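Putative sugar binding protein (Salmonella enterica subsp. enterica serovar Typhimurium, PDB 3KNZ) probably binds a phosphorylated sugar or related carbohydrate derivative through its SIS domains, as in the glucosamine-6-phosphate synthase family, although its own activity is not established. Local coordinates at residues A[70-78]-A[180-191]; A[121-132]-A[140-150]. All blocks are in the same frame, centred on the assembly; numbering follows the deposited sequence.

Contact 1 (A[70-78]-A[180-191]); sequences TFMQRWCAL and QQRLDGEQRRSL
Trp75 lays its indole against two leucines of the 180-191 segment. Leu183 CD1 lies over one face, 3.9 Å from Trp75 CZ3, its side chain crossing that of Trp75 at about a right angle, and Leu191 CD1 stands 3.7 Å above the indole plane on the same side. On the opposite side lies the aliphatic CD of Arg74, whose guanidinium pairs with Glu91 of the second subunit and with Asp323 of the same chain. Leu191 also offers its other methyl, CD2, to the edge of the Phe71 ring, 4.2 Å from CE1; Phe71 in turn packs on Met170 and Leu174 of helix 161-179.

Arg182 reaches the C-terminal end of helix 59-76. Its chain bends at chi3 (-62°), and the flat guanidinium receives Ala77 CB over the centre of one face, 3.5 Å from CZ. In the guanidinium plane NH2 donates to Trp75 O at 2.7 Å, approaching from above the carbonyl plane; the NH1 bond to the same oxygen is weak. NH2 also donates to Gln180 OE1 at 2.9 Å and 169°, so Gln180 helps fix the arginine's rotation, while Gln180 NE2 holds Thr46 OG1.

Asp184 and Gln187 start helix 185-215 with a capping box: Gln187 N donates to Asp184 OD1, and Asp184 N to Gln187 OE1 on a lone pair. The short helix segments run nearly antiparallel, their axes 14.7 Å apart. Arg182 thus holds the last turn of SIS-domain helix 59-76 from a linker between the Schellman motif ending helix 161-179, with Gln181 as C-prime residue, and this capping box.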
loop_
_atom_site.group_PDB
_atom_site.type_symbol
_atom_site.label_atom_id
_atom_site.label_comp_id
_atom_site.label_asym_id
_atom_site.label_seq_id
_atom_site.Cartn_x
_atom_site.Cartn_y
_atom_site.Cartn_z
ATOM N N THR A 70 10.558 10.468 2.643
ATOM C CA THR A 70 11.960 10.735 2.310
ATOM C C THR A 70 12.568 11.869 3.125
ATOM O O THR A 70 13.652 11.732 3.670
ATOM C CB THR A 70 12.117 11.098 0.832
ATOM O OG1 THR A 70 11.664 10.002 0.034
ATOM C CG2 THR A 70 13.572 11.406 0.503
ATOM N N PHE A 71 11.860 12.989 3.195
ATOM C CA PHE A 71 12.342 14.156 3.914
ATOM C C PHE A 71 12.573 13.794 5.366
ATOM O O PHE A 71 13.561 14.208 5.963
ATOM C CB PHE A 71 11.336 15.310 3.805
ATOM C CG PHE A 71 11.869 16.624 4.300
ATOM C CD1 PHE A 71 12.706 17.385 3.499
ATOM C CD2 PHE A 71 11.538 17.097 5.553
ATOM C CE1 PHE A 71 13.203 18.584 3.932
ATOM C CE2 PHE A 71 12.035 18.300 6.000
ATOM C CZ PHE A 71 12.872 19.045 5.188
HETATM N N MSE A 72 11.671 12.999 5.928
HETATM C CA MSE A 72 11.814 12.597 7.318
HETATM C C MSE A 72 12.979 11.653 7.552
HETATM O O MSE A 72 13.685 11.784 8.552
HETATM C CB MSE A 72 10.544 11.949 7.838
HETATM C CG MSE A 72 9.374 12.892 7.896
HETATM SE SE MSE A 72 8.380 12.545 9.528
HETATM C CE MSE A 72 9.809 12.889 10.793
ATOM N N GLN A 73 13.169 10.694 6.650
ATOM C CA GLN A 73 14.280 9.758 6.778
ATOM C C GLN A 73 15.583 10.505 6.849
ATOM O O GLN A 73 16.395 10.276 7.733
ATOM C CB GLN A 73 14.386 8.847 5.567
ATOM C CG GLN A 73 13.371 7.762 5.458
ATOM C CD GLN A 73 13.602 6.935 4.215
ATOM O OE1 GLN A 73 13.950 5.755 4.300
ATOM N NE2 GLN A 73 13.464 7.565 3.051
ATOM N N ARG A 74 15.772 11.397 5.890
ATOM C CA ARG A 74 17.006 12.151 5.769
ATOM C C ARG A 74 17.332 12.951 7.023
ATOM O O ARG A 74 18.408 12.800 7.600
ATOM C CB ARG A 74 16.912 13.090 4.563
ATOM C CG ARG A 74 18.206 13.798 4.194
ATOM C CD ARG A 74 17.985 14.653 2.968
ATOM N NE ARG A 74 17.501 13.837 1.863
ATOM C CZ ARG A 74 16.791 14.299 0.839
ATOM N NH1 ARG A 74 16.445 15.580 0.777
ATOM N NH2 ARG A 74 16.396 13.469 -0.119
ATOM N N TRP A 75 16.384 13.774 7.458
ATOM C CA TRP A 75 16.627 14.673 8.581
ATOM C C TRP A 75 16.476 14.063 9.968
ATOM O O TRP A 75 17.003 14.604 10.935
ATOM C CB TRP A 75 15.796 15.940 8.417
ATOM C CG TRP A 75 16.272 16.732 7.239
ATOM C CD1 TRP A 75 15.611 16.949 6.068
ATOM C CD2 TRP A 75 17.554 17.363 7.097
ATOM N NE1 TRP A 75 16.388 17.702 5.218
ATOM C CE2 TRP A 75 17.583 17.967 5.828
ATOM C CE3 TRP A 75 18.671 17.493 7.933
ATOM C CZ2 TRP A 75 18.679 18.687 5.374
ATOM C CZ3 TRP A 75 19.760 18.204 7.479
ATOM C CH2 TRP A 75 19.757 18.791 6.212
ATOM N N CYS A 76 15.767 12.946 10.071
ATOM C CA CYS A 76 15.671 12.235 11.344
ATOM C C CYS A 76 16.844 11.269 11.449
ATOM O O CYS A 76 17.243 10.885 12.541
ATOM C CB CYS A 76 14.357 11.470 11.457
ATOM S SG CYS A 76 12.901 12.530 11.550
ATOM N N ALA A 77 17.397 10.889 10.298
ATOM C CA ALA A 77 18.530 9.969 10.241
ATOM C C ALA A 77 18.123 8.603 10.777
ATOM O O ALA A 77 18.929 7.876 11.331
ATOM C CB ALA A 77 19.704 10.528 11.023
ATOM N N LEU A 78 16.853 8.269 10.601
ATOM C CA LEU A 78 16.294 7.000 11.054
ATOM C C LEU A 78 15.406 6.429 9.966
ATOM O O LEU A 78 14.941 7.158 9.084
ATOM C CB LEU A 78 15.438 7.195 12.309
ATOM C CG LEU A 78 16.135 7.549 13.620
ATOM C CD1 LEU A 78 15.109 7.868 14.696
ATOM C CD2 LEU A 78 17.042 6.407 14.048
ATOM N N GLN A 180 19.602 16.836 17.539
ATOM C CA GLN A 180 20.751 15.960 17.367
ATOM C C GLN A 180 21.936 16.676 16.720
ATOM O O GLN A 180 22.885 16.045 16.270
ATOM C CB GLN A 180 20.317 14.728 16.570
ATOM C CG GLN A 180 19.180 13.977 17.278
ATOM C CD GLN A 180 18.587 12.825 16.489
ATOM O OE1 GLN A 180 18.902 12.618 15.315
ATOM N NE2 GLN A 180 17.701 12.072 17.136
ATOM N N GLN A 181 21.869 18.004 16.697
ATOM C CA GLN A 181 22.922 18.858 16.148
ATOM C C GLN A 181 23.395 18.474 14.742
ATOM O O GLN A 181 24.596 18.498 14.456
ATOM C CB GLN A 181 24.108 18.937 17.117
ATOM C CG GLN A 181 23.744 19.535 18.478
ATOM C CD GLN A 181 24.964 19.899 19.305
ATOM O OE1 GLN A 181 26.100 19.811 18.833
ATOM N NE2 GLN A 181 24.735 20.328 20.543
ATOM N N ARG A 182 22.446 18.128 13.875
ATOM C CA ARG A 182 22.750 17.786 12.482
ATOM C C ARG A 182 22.146 18.800 11.511
ATOM O O ARG A 182 22.164 18.599 10.300
ATOM C CB ARG A 182 22.258 16.376 12.138
ATOM C CG ARG A 182 23.061 15.257 12.800
ATOM C CD ARG A 182 22.539 13.869 12.431
ATOM N NE ARG A 182 21.160 13.671 12.880
ATOM C CZ ARG A 182 20.077 13.867 12.132
ATOM N NH1 ARG A 182 20.184 14.257 10.866
ATOM N NH2 ARG A 182 18.876 13.663 12.657
ATOM N N LEU A 183 21.613 19.890 12.055
ATOM C CA LEU A 183 21.029 20.963 11.252
ATOM C C LEU A 183 21.468 22.303 11.842
ATOM O O LEU A 183 20.884 22.772 12.822
ATOM C CB LEU A 183 19.499 20.878 11.262
ATOM C CG LEU A 183 18.736 21.952 10.481
ATOM C CD1 LEU A 183 18.893 21.748 8.981
ATOM C CD2 LEU A 183 17.266 21.944 10.861
ATOM N N ASP A 184 22.496 22.918 11.266
ATOM C CA ASP A 184 22.956 24.200 11.789
ATOM C C ASP A 184 22.073 25.357 11.293
ATOM O O ASP A 184 21.127 25.152 10.522
ATOM C CB ASP A 184 24.453 24.429 11.502
ATOM C CG ASP A 184 24.774 24.521 10.020
ATOM O OD1 ASP A 184 23.883 24.896 9.224
ATOM O OD2 ASP A 184 25.942 24.241 9.658
ATOM N N GLY A 185 22.382 26.562 11.765
ATOM C CA GLY A 185 21.629 27.758 11.418
ATOM C C GLY A 185 21.494 27.995 9.932
ATOM O O GLY A 185 20.411 28.306 9.453
ATOM N N GLU A 186 22.590 27.858 9.195
ATOM C CA GLU A 186 22.549 28.085 7.753
ATOM C C GLU A 186 21.638 27.108 7.021
ATOM O O GLU A 186 20.895 27.503 6.129
ATOM C CB GLU A 186 23.936 28.008 7.141
ATOM C CG GLU A 186 24.834 29.115 7.549
ATOM C CD GLU A 186 25.982 29.277 6.593
ATOM O OE1 GLU A 186 27.046 29.756 7.033
ATOM O OE2 GLU A 186 25.817 28.917 5.402
ATOM N N GLN A 187 21.737 25.834 7.385
ATOM C CA GLN A 187 20.909 24.789 6.798
ATOM C C GLN A 187 19.448 25.053 7.139
ATOM O O GLN A 187 18.569 24.987 6.282
ATOM C CB GLN A 187 21.334 23.426 7.335
ATOM C CG GLN A 187 22.726 23.012 6.911
ATOM C CD GLN A 187 23.156 21.707 7.542
ATOM O OE1 GLN A 187 23.063 21.525 8.759
ATOM N NE2 GLN A 187 23.650 20.794 6.717
ATOM N N ARG A 188 19.202 25.348 8.407
ATOM C CA ARG A 188 17.871 25.682 8.871
ATOM C C ARG A 188 17.325 26.836 8.024
ATOM O O ARG A 188 16.276 26.721 7.389
ATOM C CB ARG A 188 17.944 26.086 10.350
ATOM C CG ARG A 188 16.648 26.583 10.985
ATOM C CD ARG A 188 15.773 25.479 11.501
ATOM N NE ARG A 188 14.517 26.014 12.022
ATOM C CZ ARG A 188 13.530 25.271 12.521
ATOM N NH1 ARG A 188 13.650 23.950 12.592
ATOM N NH2 ARG A 188 12.419 25.850 12.955
ATOM N N ARG A 189 18.062 27.940 7.997
ATOM C CA ARG A 189 17.625 29.131 7.279
ATOM C C ARG A 189 17.400 28.848 5.803
ATOM O O ARG A 189 16.476 29.387 5.199
ATOM C CB ARG A 189 18.637 30.269 7.450
ATOM C CG ARG A 189 18.127 31.621 6.949
ATOM C CD ARG A 189 19.133 32.750 7.173
ATOM N NE ARG A 189 20.396 32.507 6.473
ATOM C CZ ARG A 189 21.399 33.378 6.375
ATOM N NH1 ARG A 189 21.316 34.593 6.911
ATOM N NH2 ARG A 189 22.491 33.025 5.717
ATOM N N SER A 190 18.242 27.992 5.235
ATOM C CA SER A 190 18.157 27.641 3.825
ATOM C C SER A 190 16.900 26.829 3.517
ATOM O O SER A 190 16.222 27.071 2.516
ATOM C CB SER A 190 19.397 26.856 3.398
ATOM O OG SER A 190 19.359 26.573 2.011
ATOM N N LEU A 191 16.600 25.855 4.371
ATOM C CA LEU A 191 15.404 25.037 4.188
ATOM C C LEU A 191 14.140 25.897 4.307
ATOM O O LEU A 191 13.179 25.698 3.566
ATOM C CB LEU A 191 15.393 23.864 5.187
ATOM C CG LEU A 191 16.361 22.720 4.845
ATOM C CD1 LEU A 191 16.739 21.868 6.046
ATOM C CD2 LEU A 191 15.767 21.861 3.723
#

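Contact 2 (A[121-132]-A[140-150]); sequences RNVGHITASMAG and RAADYILTVPC
The Arg121 guanidinium has the peptide of Ala141 and Ala142 over one face, with Ala141 O 3.7 Å above its plane, and Asp143 OD1 at its edge. NE and NH2 both grip that single oxygen, NH2 at 2.8 Å, from the same face of the carboxylate; the two planes are turned 60° apart, making this a side-on salt bridge rather than a flat two-oxygen pair. At the Tyr144 ring, Ile126 CG2 meets the edge in plane, 3.7 Å from CE2.

The second carboxylate oxygen of Asp143, OD2, takes Thr127 N at 2.7 Å and 170°, on the anti side but tilted out of the carboxylate plane. Thr127 OG1, placed between its own backbone N and carbonyl carbon (chi1 57°), donates to Ala141 O at 2.6 Å and accepts from Asp143 N. The turn into the short, weakly bonded outer strand is thus tied to Thr127 by both backbone and side chain.

Farther along, Ser129 N bonds to Tyr144 O, Leu146 N to Ser129 O at 2.8 Å, and Val148 N to Ala131 O. A water accepts from Ala131 N and donates to Ser129 OG, which is also bonded to Asp139. On the face carrying Ala128, Leu146 CD1 lies 3.9 Å from both Ala128 CB and Met130 CE; Met130 and Val148 continue this apolar layer onto helix 161-179. Strand 126-131 bonds to strand 99-105 on its other side, leaving 144-145 as the outermost strand here of the five-stranded parallel sheet in an alpha/beta SIS domain.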
loop_
_atom_site.group_PDB
_atom_site.type_symbol
_atom_site.label_atom_id
_atom_site.label_comp_id
_atom_site.label_asym_id
_atom_site.label_seq_id
_atom_site.Cartn_x
_atom_site.Cartn_y
_atom_site.Cartn_z
ATOM N N ARG A 121 1.802 1.605 22.360
ATOM C CA ARG A 121 2.090 2.111 23.684
ATOM C C ARG A 121 2.210 0.972 24.702
ATOM O O ARG A 121 3.083 0.994 25.566
ATOM C CB ARG A 121 0.999 3.101 24.101
ATOM C CG ARG A 121 1.470 4.179 25.053
ATOM C CD ARG A 121 0.331 5.098 25.403
ATOM N NE ARG A 121 0.797 6.366 25.945
ATOM C CZ ARG A 121 -0.013 7.343 26.332
ATOM N NH1 ARG A 121 -1.327 7.188 26.252
ATOM N NH2 ARG A 121 0.485 8.476 26.809
ATOM N N ASN A 122 1.350 -0.033 24.583
ATOM C CA ASN A 122 1.345 -1.147 25.528
ATOM C C ASN A 122 2.609 -1.987 25.497
ATOM O O ASN A 122 2.883 -2.737 26.433
ATOM C CB ASN A 122 0.121 -2.039 25.302
ATOM C CG ASN A 122 -1.195 -1.321 25.600
ATOM O OD1 ASN A 122 -1.227 -0.316 26.325
ATOM N ND2 ASN A 122 -2.290 -1.840 25.043
ATOM N N VAL A 123 3.383 -1.855 24.429
ATOM C CA VAL A 123 4.610 -2.622 24.280
ATOM C C VAL A 123 5.873 -1.780 24.523
ATOM O O VAL A 123 6.985 -2.306 24.509
ATOM C CB VAL A 123 4.646 -3.306 22.904
ATOM C CG1 VAL A 123 6.032 -3.764 22.563
ATOM C CG2 VAL A 123 3.679 -4.471 22.892
ATOM N N GLY A 124 5.709 -0.481 24.760
ATOM C CA GLY A 124 6.854 0.376 25.050
ATOM C C GLY A 124 7.253 1.410 24.009
ATOM O O GLY A 124 8.173 2.190 24.238
ATOM N N HIS A 125 6.581 1.436 22.863
ATOM C CA HIS A 125 6.914 2.424 21.840
ATOM C C HIS A 125 6.372 3.791 22.251
ATOM O O HIS A 125 5.346 3.877 22.923
ATOM C CB HIS A 125 6.342 2.027 20.475
ATOM C CG HIS A 125 6.831 0.707 19.969
ATOM N ND1 HIS A 125 8.076 0.542 19.401
ATOM C CD2 HIS A 125 6.237 -0.510 19.932
ATOM C CE1 HIS A 125 8.234 -0.723 19.051
ATOM N NE2 HIS A 125 7.133 -1.382 19.363
ATOM N N ILE A 126 7.072 4.854 21.864
ATOM C CA ILE A 126 6.615 6.204 22.161
ATOM C C ILE A 126 5.565 6.538 21.113
ATOM O O ILE A 126 5.729 6.185 19.950
ATOM C CB ILE A 126 7.748 7.270 22.095
ATOM C CG1 ILE A 126 8.830 7.009 23.145
ATOM C CG2 ILE A 126 7.180 8.680 22.295
ATOM C CD1 ILE A 126 9.782 5.896 22.787
ATOM N N THR A 127 4.493 7.206 21.521
ATOM C CA THR A 127 3.447 7.579 20.584
ATOM C C THR A 127 3.302 9.088 20.455
ATOM O O THR A 127 3.627 9.837 21.373
ATOM C CB THR A 127 2.090 7.009 21.005
ATOM O OG1 THR A 127 1.780 7.461 22.332
ATOM C CG2 THR A 127 2.108 5.487 20.956
ATOM N N ALA A 128 2.811 9.520 19.298
ATOM C CA ALA A 128 2.560 10.929 19.022
ATOM C C ALA A 128 1.303 11.028 18.176
ATOM O O ALA A 128 0.956 10.092 17.465
ATOM C CB ALA A 128 3.728 11.553 18.292
ATOM N N SER A 129 0.618 12.158 18.247
ATOM C CA SER A 129 -0.600 12.324 17.482
ATOM C C SER A 129 -0.505 13.540 16.587
ATOM O O SER A 129 0.076 14.550 16.967
ATOM C CB SER A 129 -1.798 12.468 18.416
ATOM O OG SER A 129 -1.663 13.608 19.247
HETATM N N MSE A 130 -1.062 13.418 15.388
HETATM C CA MSE A 130 -1.127 14.525 14.438
HETATM C C MSE A 130 -2.529 14.629 13.885
HETATM O O MSE A 130 -2.817 14.111 12.804
HETATM C CB MSE A 130 -0.133 14.376 13.285
HETATM C CG MSE A 130 1.298 14.643 13.678
HETATM SE SE MSE A 130 2.436 14.905 12.136
HETATM C CE MSE A 130 4.134 15.079 13.079
ATOM N N ALA A 131 -3.397 15.289 14.645
ATOM C CA ALA A 131 -4.782 15.498 14.247
ATOM C C ALA A 131 -4.945 16.917 13.716
ATOM O O ALA A 131 -4.066 17.759 13.895
ATOM C CB ALA A 131 -5.715 15.263 15.430
ATOM N N GLY A 132 -6.066 17.183 13.063
ATOM C CA GLY A 132 -6.334 18.519 12.544
ATOM C C GLY A 132 -7.127 19.357 13.534
ATOM O O GLY A 132 -7.360 20.541 13.301
ATOM N N ARG A 140 -5.650 10.817 23.087
ATOM C CA ARG A 140 -5.798 9.908 24.224
ATOM C C ARG A 140 -4.678 8.891 24.381
ATOM O O ARG A 140 -4.414 8.421 25.482
ATOM C CB ARG A 140 -7.075 9.088 24.072
ATOM C CG ARG A 140 -8.378 9.791 24.391
ATOM C CD ARG A 140 -9.413 8.708 24.631
ATOM N NE ARG A 140 -8.909 7.778 25.647
ATOM C CZ ARG A 140 -9.355 6.541 25.843
ATOM N NH1 ARG A 140 -10.326 6.041 25.090
ATOM N NH2 ARG A 140 -8.811 5.793 26.795
ATOM N N ALA A 141 -4.062 8.510 23.274
ATOM C CA ALA A 141 -3.020 7.512 23.306
ATOM C C ALA A 141 -1.710 8.117 22.863
ATOM O O ALA A 141 -0.836 7.410 22.369
ATOM C CB ALA A 141 -3.397 6.365 22.396
ATOM N N ALA A 142 -1.567 9.421 23.050
ATOM C CA ALA A 142 -0.379 10.123 22.594
ATOM C C ALA A 142 0.509 10.613 23.731
ATOM O O ALA A 142 0.056 11.334 24.616
ATOM C CB ALA A 142 -0.791 11.299 21.730
ATOM N N ASP A 143 1.779 10.220 23.704
ATOM C CA ASP A 143 2.752 10.730 24.660
ATOM C C ASP A 143 3.061 12.180 24.301
ATOM O O ASP A 143 3.465 12.966 25.146
ATOM C CB ASP A 143 4.047 9.928 24.585
ATOM C CG ASP A 143 3.853 8.479 24.934
ATOM O OD1 ASP A 143 3.179 8.203 25.946
ATOM O OD2 ASP A 143 4.388 7.621 24.202
ATOM N N TYR A 144 2.901 12.515 23.021
ATOM C CA TYR A 144 3.176 13.862 22.531
ATOM C C TYR A 144 2.140 14.322 21.506
ATOM O O TYR A 144 2.080 13.799 20.398
ATOM C CB TYR A 144 4.593 13.922 21.946
ATOM C CG TYR A 144 5.631 13.557 22.977
ATOM C CD1 TYR A 144 6.123 14.511 23.863
ATOM C CD2 TYR A 144 6.083 12.246 23.105
ATOM C CE1 TYR A 144 7.051 14.176 24.828
ATOM C CE2 TYR A 144 7.016 11.899 24.072
ATOM C CZ TYR A 144 7.498 12.870 24.928
ATOM O OH TYR A 144 8.429 12.537 25.889
ATOM N N ILE A 145 1.312 15.291 21.889
ATOM C CA ILE A 145 0.309 15.825 20.982
ATOM C C ILE A 145 0.975 16.825 20.039
ATOM O O ILE A 145 1.347 17.921 20.459
ATOM C CB ILE A 145 -0.843 16.527 21.724
ATOM C CG1 ILE A 145 -1.615 15.551 22.612
ATOM C CG2 ILE A 145 -1.811 17.149 20.738
ATOM C CD1 ILE A 145 -0.901 15.150 23.877
ATOM N N LEU A 146 1.116 16.443 18.770
ATOM C CA LEU A 146 1.733 17.302 17.743
ATOM C C LEU A 146 0.667 17.853 16.774
ATOM O O LEU A 146 0.860 17.893 15.554
ATOM C CB LEU A 146 2.793 16.506 16.971
ATOM C CG LEU A 146 3.800 15.704 17.815
ATOM C CD1 LEU A 146 4.816 14.995 16.910
ATOM C CD2 LEU A 146 4.503 16.595 18.847
ATOM N N THR A 147 -0.457 18.286 17.332
ATOM C CA THR A 147 -1.574 18.779 16.543
ATOM C C THR A 147 -1.146 19.627 15.355
ATOM O O THR A 147 -0.248 20.453 15.465
ATOM C CB THR A 147 -2.519 19.644 17.412
ATOM O OG1 THR A 147 -2.823 18.960 18.635
ATOM C CG2 THR A 147 -3.815 19.968 16.658
ATOM N N VAL A 148 -1.794 19.400 14.213
ATOM C CA VAL A 148 -1.583 20.216 13.024
ATOM C C VAL A 148 -2.369 21.513 13.292
ATOM O O VAL A 148 -3.583 21.464 13.520
ATOM C CB VAL A 148 -2.111 19.525 11.735
ATOM C CG1 VAL A 148 -1.886 20.412 10.508
ATOM C CG2 VAL A 148 -1.449 18.158 11.535
ATOM N N PRO A 149 -1.677 22.668 13.296
ATOM C CA PRO A 149 -2.278 23.974 13.607
ATOM C C PRO A 149 -3.209 24.518 12.524
ATOM O O PRO A 149 -2.791 25.329 11.696
ATOM C CB PRO A 149 -1.059 24.888 13.778
ATOM C CG PRO A 149 0.013 24.260 12.966
ATOM C CD PRO A 149 -0.239 22.780 12.988
ATOM N N CYS A 150 -4.473 24.106 12.568
ATOM C CA CYS A 150 -5.445 24.505 11.554
ATOM C C CYS A 150 -6.462 25.559 11.982
ATOM O O CYS A 150 -7.158 26.098 11.132
ATOM C CB CYS A 150 -6.151 23.268 11.005
ATOM S SG CYS A 150 -5.019 22.195 10.077
HETATM O O HOH W 1 -2.344 15.822 17.393
#

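Contact 2 lies wholly in the SIS-domain range, whereas contact 1 ties a helix of that domain to the start of helix 185-215; their nearest atoms are about 6 Å apart. Both are partly buried, but contact 2 more so: 11 of its 19 touching residues are buried, against 4 of 10. It adds a short, weakly bonded outer strand through backbone bonds, side-chain-to-backbone bonds of Thr127 and Asp143, one salt bridge and an apolar layer. Contact 1 relies on aromatic and leucine packing plus an arginine at a helix end. Helix 161-179 is shared: Phe71 and Leu183 touch it in contact 1, Met130 and Val148 in contact 2. The second subunit reaches contact 1 but not contact 2.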